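Local coordinates for major capsid protein (Faustovirus, PDB 5J7O) that forms double jelly-roll capsomers of three subunits that probably build the icosahedral outer shell of this large double-stranded DNA virus, at residues S147-L152 against V346-T351; A141-T146 against K356-G361; L364-R369 against F503-S508. All blocks are in the same frame, centred on the assembly; numbering follows the deposited sequence.

Contact 1 of 3, residues S147-L152 against V346-T351; sequences SGVYTL and VETLLT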
loop_
_atom_site.group_PDB
_atom_site.type_symbol
_atom_site.label_atom_id
_atom_site.label_comp_id
_atom_site.label_asym_id
_atom_site.label_seq_id
_atom_site.Cartn_x
_atom_site.Cartn_y
_atom_site.Cartn_z
ATOM N N SER B 147 5.612 54.214 1.091
ATOM C CA SER B 147 6.622 53.169 1.189
ATOM C C SER B 147 7.586 53.151 0.012
ATOM O O SER B 147 8.661 52.550 0.122
ATOM C CB SER B 147 5.954 51.796 1.299
ATOM O OG SER B 147 5.396 51.403 0.057
ATOM N N GLY B 148 7.233 53.788 -1.101
ATOM C CA GLY B 148 8.036 53.675 -2.301
ATOM C C GLY B 148 7.874 52.366 -3.033
ATOM O O GLY B 148 8.714 52.028 -3.873
ATOM N N VAL B 149 6.818 51.613 -2.740
ATOM C CA VAL B 149 6.567 50.318 -3.361
ATOM C C VAL B 149 5.489 50.490 -4.421
ATOM O O VAL B 149 4.365 50.906 -4.119
ATOM C CB VAL B 149 6.152 49.265 -2.321
ATOM C CG1 VAL B 149 5.659 48.004 -3.015
ATOM C CG2 VAL B 149 7.314 48.943 -1.396
ATOM N N TYR B 150 5.838 50.174 -5.663
ATOM C CA TYR B 150 4.896 50.125 -6.771
ATOM C C TYR B 150 4.533 48.664 -7.004
ATOM O O TYR B 150 5.402 47.854 -7.345
ATOM C CB TYR B 150 5.510 50.755 -8.023
ATOM C CG TYR B 150 4.612 50.815 -9.241
ATOM C CD1 TYR B 150 3.546 51.703 -9.302
ATOM C CD2 TYR B 150 4.854 50.005 -10.343
ATOM C CE1 TYR B 150 2.733 51.770 -10.421
ATOM C CE2 TYR B 150 4.048 50.065 -11.465
ATOM C CZ TYR B 150 2.990 50.949 -11.499
ATOM O OH TYR B 150 2.186 51.008 -12.615
ATOM N N THR B 151 3.264 48.323 -6.794
ATOM C CA THR B 151 2.795 46.946 -6.874
ATOM C C THR B 151 2.029 46.758 -8.177
ATOM O O THR B 151 0.996 47.399 -8.391
ATOM C CB THR B 151 1.915 46.594 -5.674
ATOM O OG1 THR B 151 2.647 46.820 -4.464
ATOM C CG2 THR B 151 1.495 45.135 -5.737
ATOM N N LEU B 152 2.533 45.874 -9.036
ATOM C CA LEU B 152 1.999 45.670 -10.377
ATOM C C LEU B 152 1.391 44.276 -10.472
ATOM O O LEU B 152 2.081 43.277 -10.242
ATOM C CB LEU B 152 3.094 45.851 -11.428
ATOM C CG LEU B 152 2.653 45.878 -12.891
ATOM C CD1 LEU B 152 1.971 47.198 -13.221
ATOM C CD2 LEU B 152 3.836 45.630 -13.814
ATOM N N VAL B 346 2.406 38.983 -9.521
ATOM C CA VAL B 346 2.520 40.225 -8.767
ATOM C C VAL B 346 3.987 40.621 -8.737
ATOM O O VAL B 346 4.845 39.811 -8.364
ATOM C CB VAL B 346 1.964 40.087 -7.338
ATOM C CG1 VAL B 346 2.230 41.360 -6.546
ATOM C CG2 VAL B 346 0.478 39.780 -7.369
ATOM N N GLU B 347 4.276 41.854 -9.141
ATOM C CA GLU B 347 5.620 42.408 -9.089
ATOM C C GLU B 347 5.611 43.638 -8.196
ATOM O O GLU B 347 4.732 44.497 -8.324
ATOM C CB GLU B 347 6.130 42.774 -10.485
ATOM C CG GLU B 347 6.279 41.592 -11.423
ATOM C CD GLU B 347 6.482 42.020 -12.863
ATOM O OE1 GLU B 347 7.632 41.978 -13.348
ATOM O OE2 GLU B 347 5.485 42.410 -13.506
ATOM N N THR B 348 6.581 43.716 -7.291
ATOM C CA THR B 348 6.756 44.870 -6.421
ATOM C C THR B 348 8.073 45.550 -6.763
ATOM O O THR B 348 9.111 44.887 -6.870
ATOM C CB THR B 348 6.736 44.462 -4.945
ATOM O OG1 THR B 348 7.784 43.518 -4.692
ATOM C CG2 THR B 348 5.396 43.838 -4.582
ATOM N N LEU B 349 8.026 46.868 -6.942
ATOM C CA LEU B 349 9.202 47.670 -7.262
ATOM C C LEU B 349 9.423 48.667 -6.133
ATOM O O LEU B 349 8.612 49.577 -5.934
ATOM C CB LEU B 349 9.039 48.393 -8.600
ATOM C CG LEU B 349 9.200 47.584 -9.891
ATOM C CD1 LEU B 349 7.957 46.760 -10.195
ATOM C CD2 LEU B 349 9.534 48.508 -11.053
ATOM N N LEU B 350 10.518 48.494 -5.396
ATOM C CA LEU B 350 10.875 49.401 -4.308
ATOM C C LEU B 350 11.848 50.439 -4.854
ATOM O O LEU B 350 13.049 50.182 -4.974
ATOM C CB LEU B 350 11.475 48.633 -3.135
ATOM C CG LEU B 350 12.044 49.460 -1.977
ATOM C CD1 LEU B 350 10.974 50.347 -1.360
ATOM C CD2 LEU B 350 12.666 48.555 -0.925
ATOM N N THR B 351 11.329 51.611 -5.203
ATOM C CA THR B 351 12.158 52.752 -5.554
ATOM C C THR B 351 12.222 53.721 -4.380
ATOM O O THR B 351 11.394 53.685 -3.467
ATOM C CB THR B 351 11.628 53.470 -6.800
ATOM O OG1 THR B 351 10.282 53.905 -6.573
ATOM C CG2 THR B 351 11.665 52.546 -8.010
HETATM O O HOH W 1 2.741 42.425 -12.691
#

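Contact 2 of 3, residues A141-T146 against K356-G361; sequences ATENTT and KGTATG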
loop_
_atom_site.group_PDB
_atom_site.type_symbol
_atom_site.label_atom_id
_atom_site.label_comp_id
_atom_site.label_asym_id
_atom_site.label_seq_id
_atom_site.Cartn_x
_atom_site.Cartn_y
_atom_site.Cartn_z
ATOM N N ALA B 141 -2.387 48.249 -11.156
ATOM C CA ALA B 141 -1.329 48.589 -10.218
ATOM C C ALA B 141 -1.908 49.277 -8.991
ATOM O O ALA B 141 -3.028 49.795 -9.010
ATOM C CB ALA B 141 -0.269 49.482 -10.872
ATOM N N THR B 142 -1.119 49.277 -7.918
ATOM C CA THR B 142 -1.446 49.991 -6.688
ATOM C C THR B 142 -0.251 50.855 -6.309
ATOM O O THR B 142 0.824 50.331 -5.999
ATOM C CB THR B 142 -1.796 49.030 -5.550
ATOM O OG1 THR B 142 -3.050 48.392 -5.824
ATOM C CG2 THR B 142 -1.894 49.785 -4.227
ATOM N N GLU B 143 -0.436 52.171 -6.342
ATOM C CA GLU B 143 0.620 53.081 -5.935
ATOM C C GLU B 143 0.791 53.060 -4.420
ATOM O O GLU B 143 -0.104 52.662 -3.669
ATOM C CB GLU B 143 0.316 54.506 -6.397
ATOM C CG GLU B 143 0.276 54.698 -7.903
ATOM C CD GLU B 143 -0.080 56.122 -8.290
ATOM O OE1 GLU B 143 -0.377 56.927 -7.381
ATOM O OE2 GLU B 143 -0.063 56.438 -9.498
ATOM N N ASN B 144 1.969 53.498 -3.971
ATOM C CA ASN B 144 2.231 53.637 -2.536
ATOM C C ASN B 144 3.396 54.622 -2.386
ATOM O O ASN B 144 4.556 54.217 -2.318
ATOM C CB ASN B 144 2.540 52.304 -1.880
ATOM C CG ASN B 144 2.510 52.378 -0.363
ATOM O OD1 ASN B 144 2.940 53.365 0.235
ATOM N ND2 ASN B 144 1.997 51.328 0.267
ATOM N N THR B 145 3.061 55.913 -2.326
ATOM C CA THR B 145 4.083 56.945 -2.204
ATOM C C THR B 145 4.738 56.959 -0.830
ATOM O O THR B 145 5.856 57.469 -0.697
ATOM C CB THR B 145 3.483 58.320 -2.502
ATOM O OG1 THR B 145 2.434 58.599 -1.567
ATOM C CG2 THR B 145 2.920 58.360 -3.914
ATOM N N THR B 146 4.075 56.416 0.193
ATOM C CA THR B 146 4.655 56.420 1.532
ATOM C C THR B 146 5.794 55.412 1.645
ATOM O O THR B 146 6.843 55.716 2.226
ATOM C CB THR B 146 3.574 56.129 2.575
ATOM O OG1 THR B 146 2.599 57.179 2.560
ATOM C CG2 THR B 146 4.182 56.029 3.967
ATOM N N LYS B 356 8.571 57.855 -6.034
ATOM C CA LYS B 356 8.627 56.502 -5.501
ATOM C C LYS B 356 7.226 55.988 -5.197
ATOM O O LYS B 356 6.334 56.736 -4.786
ATOM C CB LYS B 356 9.496 56.452 -4.241
ATOM C CG LYS B 356 9.010 57.312 -3.085
ATOM C CD LYS B 356 9.776 56.988 -1.809
ATOM C CE LYS B 356 9.328 57.859 -0.645
ATOM N NZ LYS B 356 10.009 57.473 0.623
ATOM N N GLY B 357 7.035 54.687 -5.411
ATOM C CA GLY B 357 5.742 54.067 -5.240
ATOM C C GLY B 357 4.815 54.187 -6.425
ATOM O O GLY B 357 3.743 53.569 -6.412
ATOM N N THR B 358 5.175 54.962 -7.440
ATOM C CA THR B 358 4.407 55.076 -8.672
ATOM C C THR B 358 5.237 54.528 -9.829
ATOM O O THR B 358 6.396 54.140 -9.663
ATOM C CB THR B 358 3.995 56.529 -8.937
ATOM O OG1 THR B 358 5.110 57.253 -9.473
ATOM C CG2 THR B 358 3.540 57.197 -7.648
ATOM N N ALA B 359 4.632 54.504 -11.016
ATOM C CA ALA B 359 5.330 54.025 -12.203
ATOM C C ALA B 359 6.458 54.947 -12.645
ATOM O O ALA B 359 7.165 54.612 -13.601
ATOM C CB ALA B 359 4.340 53.831 -13.354
ATOM N N THR B 360 6.647 56.088 -11.982
ATOM C CA THR B 360 7.720 57.018 -12.306
ATOM C C THR B 360 8.834 57.011 -11.266
ATOM O O THR B 360 9.692 57.901 -11.288
ATOM C CB THR B 360 7.165 58.435 -12.470
ATOM O OG1 THR B 360 6.498 58.832 -11.265
ATOM C CG2 THR B 360 6.182 58.490 -13.631
ATOM N N GLY B 361 8.840 56.038 -10.356
ATOM C CA GLY B 361 9.942 55.922 -9.417
ATOM C C GLY B 361 11.261 55.699 -10.132
ATOM O O GLY B 361 11.314 55.125 -11.219
#

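Contact 3 of 3, residues L364-R369 against F503-S508; sequences LTQYNR and FKQSAS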
loop_
_atom_site.group_PDB
_atom_site.type_symbol
_atom_site.label_atom_id
_atom_site.label_comp_id
_atom_site.label_asym_id
_atom_site.label_seq_id
_atom_site.Cartn_x
_atom_site.Cartn_y
_atom_site.Cartn_z
ATOM N N LEU B 364 15.555 52.171 -8.280
ATOM C CA LEU B 364 14.983 50.881 -7.913
ATOM C C LEU B 364 15.986 50.075 -7.096
ATOM O O LEU B 364 17.081 49.765 -7.575
ATOM C CB LEU B 364 14.568 50.106 -9.161
ATOM C CG LEU B 364 14.080 48.680 -8.892
ATOM C CD1 LEU B 364 12.801 48.694 -8.070
ATOM C CD2 LEU B 364 13.882 47.917 -10.192
ATOM N N THR B 365 15.601 49.719 -5.870
ATOM C CA THR B 365 16.460 48.989 -4.946
ATOM C C THR B 365 16.149 47.496 -4.903
ATOM O O THR B 365 17.063 46.671 -5.004
ATOM C CB THR B 365 16.339 49.587 -3.538
ATOM O OG1 THR B 365 16.884 50.912 -3.531
ATOM C CG2 THR B 365 17.083 48.732 -2.523
ATOM N N GLN B 366 14.878 47.132 -4.752
ATOM C CA GLN B 366 14.470 45.739 -4.631
ATOM C C GLN B 366 13.332 45.441 -5.595
ATOM O O GLN B 366 12.430 46.262 -5.780
ATOM C CB GLN B 366 14.030 45.405 -3.200
ATOM C CG GLN B 366 15.079 45.679 -2.138
ATOM C CD GLN B 366 14.563 45.418 -0.738
ATOM O OE1 GLN B 366 13.673 44.590 -0.537
ATOM N NE2 GLN B 366 15.113 46.130 0.238
ATOM N N TYR B 367 13.381 44.257 -6.199
ATOM C CA TYR B 367 12.328 43.764 -7.074
ATOM C C TYR B 367 11.918 42.374 -6.614
ATOM O O TYR B 367 12.767 41.557 -6.246
ATOM C CB TYR B 367 12.789 43.728 -8.542
ATOM C CG TYR B 367 11.863 42.967 -9.473
ATOM C CD1 TYR B 367 10.808 43.607 -10.113
ATOM C CD2 TYR B 367 12.052 41.611 -9.716
ATOM C CE1 TYR B 367 9.965 42.913 -10.965
ATOM C CE2 TYR B 367 11.213 40.913 -10.560
ATOM C CZ TYR B 367 10.171 41.566 -11.181
ATOM O OH TYR B 367 9.341 40.869 -12.028
ATOM N N ASN B 368 10.613 42.113 -6.633
ATOM C CA ASN B 368 10.072 40.805 -6.294
ATOM C C ASN B 368 9.010 40.426 -7.312
ATOM O O ASN B 368 8.227 41.275 -7.745
ATOM C CB ASN B 368 9.467 40.784 -4.884
ATOM C CG ASN B 368 10.517 40.887 -3.796
ATOM O OD1 ASN B 368 11.074 41.957 -3.552
ATOM N ND2 ASN B 368 10.783 39.772 -3.125
ATOM N N ARG B 369 8.987 39.151 -7.692
ATOM C CA ARG B 369 7.955 38.615 -8.567
ATOM C C ARG B 369 7.340 37.386 -7.917
ATOM O O ARG B 369 8.058 36.523 -7.403
ATOM C CB ARG B 369 8.512 38.259 -9.951
ATOM C CG ARG B 369 7.505 37.547 -10.845
ATOM C CD ARG B 369 8.021 37.375 -12.260
ATOM N NE ARG B 369 7.136 36.526 -13.053
ATOM C CZ ARG B 369 7.227 36.375 -14.370
ATOM N NH1 ARG B 369 8.163 37.023 -15.052
ATOM N NH2 ARG B 369 6.379 35.580 -15.007
ATOM N N PHE B 503 23.969 47.804 -5.309
ATOM C CA PHE B 503 23.915 46.352 -5.137
ATOM C C PHE B 503 22.444 45.944 -5.125
ATOM O O PHE B 503 21.808 45.798 -4.078
ATOM C CB PHE B 503 24.636 45.952 -3.855
ATOM C CG PHE B 503 25.008 44.500 -3.782
ATOM C CD1 PHE B 503 24.923 43.679 -4.894
ATOM C CD2 PHE B 503 25.439 43.954 -2.584
ATOM C CE1 PHE B 503 25.264 42.341 -4.808
ATOM C CE2 PHE B 503 25.775 42.620 -2.492
ATOM C CZ PHE B 503 25.690 41.812 -3.603
ATOM N N LYS B 504 21.895 45.753 -6.322
ATOM C CA LYS B 504 20.462 45.549 -6.467
ATOM C C LYS B 504 20.052 44.157 -6.001
ATOM O O LYS B 504 20.846 43.211 -6.011
ATOM C CB LYS B 504 20.041 45.753 -7.922
ATOM C CG LYS B 504 20.490 47.075 -8.525
ATOM C CD LYS B 504 19.954 48.260 -7.743
ATOM C CE LYS B 504 20.309 49.567 -8.433
ATOM N NZ LYS B 504 19.781 50.756 -7.709
ATOM N N GLN B 505 18.788 44.041 -5.597
ATOM C CA GLN B 505 18.212 42.787 -5.136
ATOM C C GLN B 505 17.065 42.368 -6.044
ATOM O O GLN B 505 16.324 43.207 -6.567
ATOM C CB GLN B 505 17.691 42.900 -3.699
ATOM C CG GLN B 505 18.704 43.405 -2.698
ATOM C CD GLN B 505 18.093 43.656 -1.334
ATOM O OE1 GLN B 505 17.567 42.742 -0.698
ATOM N NE2 GLN B 505 18.150 44.902 -0.882
ATOM N N SER B 506 16.918 41.057 -6.215
ATOM C CA SER B 506 15.808 40.501 -6.972
ATOM C C SER B 506 15.465 39.134 -6.400
ATOM O O SER B 506 16.345 38.394 -5.954
ATOM C CB SER B 506 16.135 40.394 -8.466
ATOM O OG SER B 506 14.977 40.066 -9.211
ATOM N N ALA B 507 14.175 38.811 -6.409
ATOM C CA ALA B 507 13.699 37.553 -5.857
ATOM C C ALA B 507 12.406 37.162 -6.554
ATOM O O ALA B 507 11.621 38.022 -6.961
ATOM C CB ALA B 507 13.478 37.648 -4.343
ATOM N N SER B 508 12.190 35.854 -6.689
ATOM C CA SER B 508 10.990 35.350 -7.335
ATOM C C SER B 508 10.488 34.104 -6.621
ATOM O O SER B 508 11.279 33.265 -6.182
ATOM C CB SER B 508 11.238 35.034 -8.818
ATOM O OG SER B 508 12.167 33.974 -8.971
#

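Contact 1 of 3, residues S147-L152 against V346-T351
L152 O is gripped from two quarters: the amide of E347 reaches it at 2.8 Å between N and O, lying in its carbonyl plane, and a water donates a weak bond to it. That water also donates to E347 OE2, so it bridges the strand backbone and the carboxylate. On E347 the CG lies beside its own backbone N (chi1 -64°), and its side chain runs alongside that of L152, with OE2 3.6 Å from L152 CD2. The other carboxylate oxygen, OE1, turns to the hydroxyl of Y367 on the next strand, an implausibly short and therefore doubtful approach, though probably a hydrogen bond. In return L152 N points almost straight at E347 O, 2.7 Å away with 175° at the hydrogen. This is an antiparallel ladder inside a seven-stranded mixed sheet, and Y150 and L349 form its second hydrogen-bonded pair, Y150 N to L349 O at 2.9 Å and L349 N to Y150 O at 2.8 Å. The Y150 ring has L349 CD1 at its edge, near the ring plane, while its hydroxyl is held by D130. R488 and V498 of a neighbouring subunit pack on E347 and L349. V149, T151, T348 and L350 occupy the other face of the ladder: V149 CG2 meets L350 CD1 at 3.9 Å, and T151 and T348 stand side by side. Toward the strand end G148, with a positive phi of 76°, still takes T351 N on its carbonyl oxygen, and S147 OG accepts from V149 N at 3.1 Å, making an ST turn just ahead of the strand.

Contact 2 of 3, residues A141-T146 against K356-G361
The loop that carries the chain from strand 341-351 to strand 364-375 rests here on the turn between strands 138-142 and 149-158, with G357 set against N144. Their one conventional bond runs from N144 N to G357 O, 3.0 Å with 155° at the hydrogen, and the donor stands above the carbonyl plane rather than on a lone pair. E143 CA approaches the same oxygen through a CA-H...O contact of 3.2 Å. G357 CA in turn comes to 3.2 Å from N144 O, and T145 CA points its hydrogen at K356 O. Such close backbone passage is possible because G357 has no side chain on the side facing N144, and its phi is positive (83°). Two loops thus meet past the ends of the strands, beyond the last ladder bonds, where T142 still pairs with T151. Side chains add a layer of methyl groups laid against the carboxylate end of E143. T358 offers its methyl to E143 and T145 across the contact, CG2 lying 3.8 Å from E143 CD and 4.0 Å from T145 CG2. Its chi1 of 78° sets OG1 between the backbone N and the carbonyl carbon and leaves it for the loop's own use. There OG1 accepts from T360 N at 3.2 Å, an ST turn, and from T360 OG1 at 2.8 Å, and is also bonded to G355 O. T358 to G361 also form a type I beta turn, closed by G361 N to T358 O, which probably stiffens the loop from within. K356 stretches an extended chain past T145, CE at 3.5 Å from T145 O. On the facing turn, N144 OD1 accepts from S147 N, and E143 N is bonded to the D129 carboxylate.

Contact 3 of 3, residues L364-R369 against F503-S508
A bend at chi2 (-59°), with CG set beside the backbone N, turns the K504 chain back over the end of the other strand and delivers NZ to L364 O at 2.9 Å. The ammonium lies above that carbonyl plane. It is also bonded to T501 O and makes a salt bridge with D493 of a neighbouring subunit, so one charge ties strand, loop and partner chain together. Q366 and Q505 share the same first torsion, near -55°, and their extended chains therefore run side by side. Q505 NE2 sits 3.4 Å from Q366 CG, and the amide planes are 36° apart. The two NE2 atoms, both donors, come close without a bond. Also on this face N368 ND2 lies 3.6 Å from A507 CB. Across the sheet, the Y367 ring presents an edge to S506: OG is 3.3 Å from CD2, near the ring plane. That serine hydroxyl is bonded to R488 N of the neighbouring subunit. Backbone bonds alternate between the strands. Q505 N reaches T365 O at 3.2 Å, and Y367 N reaches Q505 O at 3.1 Å. The link from A507 N to Y367 O is weak, whereas R369 N meets A507 O at 3.0 Å. T365 and Q366 together face L350, a classic beta bulge on the side of strand 364-375 turned from strand 503-521. With their alternating bonds and side chains matched residue for residue, these segments form a parallel beta ladder, the one parallel join in an otherwise antiparallel seven-stranded sheet.

All three contacts lie on or at the end of one sheet far from the chain's centre. Contacts 1 and 3 are partly buried ladders, antiparallel and parallel, joined because strand 341-351 pairs with strand 364-375, where L350 O meets T365 N. Contact 2 is a surface contact of loops, with a single conventional bond, CA-H...O approaches and threonine methyls in place of a ladder. It touches contact 1, Y150 packing against T358, and its loop 356-361 leads on in sequence to contact 3. Contact 3 adds a lysine salt bridge and serine hydrogen bonds to a neighbouring subunit; contact 1 meets that subunit mainly by packing.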